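Local coordinates for protein major mite allergen Der p 23 (Dermatophagoides pteronyssinus, PDB 4ZCE) that is a major house dust mite allergen bound by IgE, built on a peritrophin-like chitin-binding domain that nevertheless does not bind chitin in vitro, at residues F14-D19 / A31-C36. Residues are numbered along the deposited sequence; the frame is centred on the assembly and turned at random.
Sequences FADPKD and AVHKDC. With EDO (1,2-ethanediol), chain C.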
# COMPACT_ATOMS: atom_id res chain seq x y z
N PHE A 14 -9.59 4.98 1.48
CA PHE A 14 -10.32 5.64 0.41
C PHE A 14 -9.43 6.12 -0.71
O PHE A 14 -8.29 6.53 -0.51
CB PHE A 14 -11.10 6.82 0.97
CG PHE A 14 -12.03 6.43 2.08
CD1 PHE A 14 -13.28 5.92 1.79
CD2 PHE A 14 -11.63 6.51 3.40
CE1 PHE A 14 -14.12 5.53 2.81
CE2 PHE A 14 -12.47 6.12 4.41
CZ PHE A 14 -13.71 5.63 4.11
N ALA A 15 -9.97 6.06 -1.92
CA ALA A 15 -9.26 6.51 -3.09
C ALA A 15 -8.92 7.99 -3.00
O ALA A 15 -9.66 8.78 -2.40
CB ALA A 15 -10.09 6.25 -4.31
N ASP A 16 -7.80 8.34 -3.62
CA ASP A 16 -7.47 9.73 -3.90
C ASP A 16 -7.96 10.03 -5.32
O ASP A 16 -7.35 9.57 -6.29
CB ASP A 16 -5.96 9.95 -3.80
CG ASP A 16 -5.56 11.38 -4.07
OD1 ASP A 16 -6.41 12.16 -4.53
OD2 ASP A 16 -4.38 11.73 -3.83
N PRO A 17 -9.04 10.82 -5.46
CA PRO A 17 -9.56 11.10 -6.80
C PRO A 17 -8.59 11.86 -7.72
O PRO A 17 -8.83 11.91 -8.93
CB PRO A 17 -10.82 11.94 -6.52
CG PRO A 17 -10.70 12.39 -5.10
CD PRO A 17 -9.90 11.37 -4.40
N LYS A 18 -7.52 12.42 -7.17
CA LYS A 18 -6.56 13.21 -7.95
C LYS A 18 -5.37 12.40 -8.46
O LYS A 18 -4.65 12.85 -9.36
CB LYS A 18 -6.00 14.36 -7.12
CG LYS A 18 -6.99 15.48 -6.82
CD LYS A 18 -6.29 16.75 -6.34
N ASP A 19 -5.14 11.24 -7.86
CA ASP A 19 -3.95 10.46 -8.16
C ASP A 19 -4.22 8.97 -7.93
O ASP A 19 -4.51 8.57 -6.82
CB ASP A 19 -2.81 10.95 -7.28
CG ASP A 19 -1.47 10.37 -7.67
OD1 ASP A 19 -1.42 9.27 -8.25
OD2 ASP A 19 -0.46 11.04 -7.36
N ALA A 31 -7.80 12.05 8.48
CA ALA A 31 -7.21 11.41 7.32
C ALA A 31 -5.69 11.58 7.23
O ALA A 31 -5.15 12.63 7.56
CB ALA A 31 -7.85 11.93 6.05
N VAL A 32 -5.04 10.54 6.73
CA VAL A 32 -3.63 10.58 6.37
C VAL A 32 -3.49 10.19 4.91
O VAL A 32 -4.05 9.19 4.48
CB VAL A 32 -2.84 9.60 7.24
CG1 VAL A 32 -1.41 9.35 6.69
CG2 VAL A 32 -2.82 10.11 8.68
N HIS A 33 -2.76 10.99 4.15
CA HIS A 33 -2.55 10.77 2.72
C HIS A 33 -1.35 9.83 2.53
O HIS A 33 -0.27 10.07 3.09
CB HIS A 33 -2.25 12.12 2.06
CG HIS A 33 -2.55 12.17 0.61
ND1 HIS A 33 -2.26 13.27 -0.16
CD2 HIS A 33 -3.13 11.27 -0.23
CE1 HIS A 33 -2.64 13.06 -1.40
NE2 HIS A 33 -3.17 11.85 -1.47
N LYS A 34 -1.54 8.77 1.75
CA LYS A 34 -0.52 7.73 1.57
C LYS A 34 -0.21 7.47 0.10
O LYS A 34 -1.03 7.74 -0.78
CB LYS A 34 -0.98 6.41 2.18
CG LYS A 34 -1.08 6.41 3.70
CD LYS A 34 0.28 6.67 4.31
CE LYS A 34 0.37 6.08 5.69
NZ LYS A 34 1.66 6.44 6.34
N ASP A 35 0.99 6.94 -0.15
CA ASP A 35 1.42 6.51 -1.48
C ASP A 35 1.40 5.00 -1.61
O ASP A 35 1.78 4.29 -0.69
CB ASP A 35 2.87 6.94 -1.73
CG ASP A 35 3.03 8.44 -1.71
OD1 ASP A 35 2.45 9.10 -2.58
OD2 ASP A 35 3.77 8.95 -0.83
N CYS A 36 0.97 4.50 -2.76
CA CYS A 36 1.16 3.10 -3.09
C CYS A 36 2.62 2.88 -3.47
O CYS A 36 3.26 3.78 -4.00
CB CYS A 36 0.28 2.67 -4.26
SG CYS A 36 -1.46 2.44 -3.82
C1 EDO C . 1.24 11.67 -0.55
O1 EDO C . 0.76 12.89 -1.10
C2 EDO C . 2.73 11.81 -0.70
O2 EDO C . 3.27 11.39 0.53
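Asp16 and the ring of His33 meet across the middle strand of a small sheet in one hydrogen bond, from His33 NE2 to Asp16 OD2 at 2.7 Å. The acceptor lies almost in the imidazole plane, at the ring edge beside NE2, but the bond is bent, with an angle of 144° at the hydrogen. Carboxylate and ring are turned 58° apart, and NE2 comes to the oxygen from above the carboxylate plane. In both residues CG stands roughly anti to the backbone N (chi1 -180° in Asp16), which carries the carboxylate and the ring into the gap of 8.3 Å between the CA atom of Asp16 and that of His33. This is the three-stranded antiparallel sheet of the peritrophin-A domain: 12-15 and 30-35 are its outer strands, and 22-27 lies between. Histidine suits its place because the flat imidazole can offer NE2-H at its edge while stacking with Tyr24 of the middle strand. Asp16 OD1 accepts from Lys18 N at 2.9 Å, an Asx turn within the type I turn from Asp16 to Asp19; aspartate fits here because its two oxygens can accept from the turn and from the imidazole at once. The carboxylate would probably favour a protonated His33. A 1,2-ethanediol, probably from the crystallisation liquor, lies over one face of the His33 ring and donates through O2 to Asp35 OD2 at 2.8 Å.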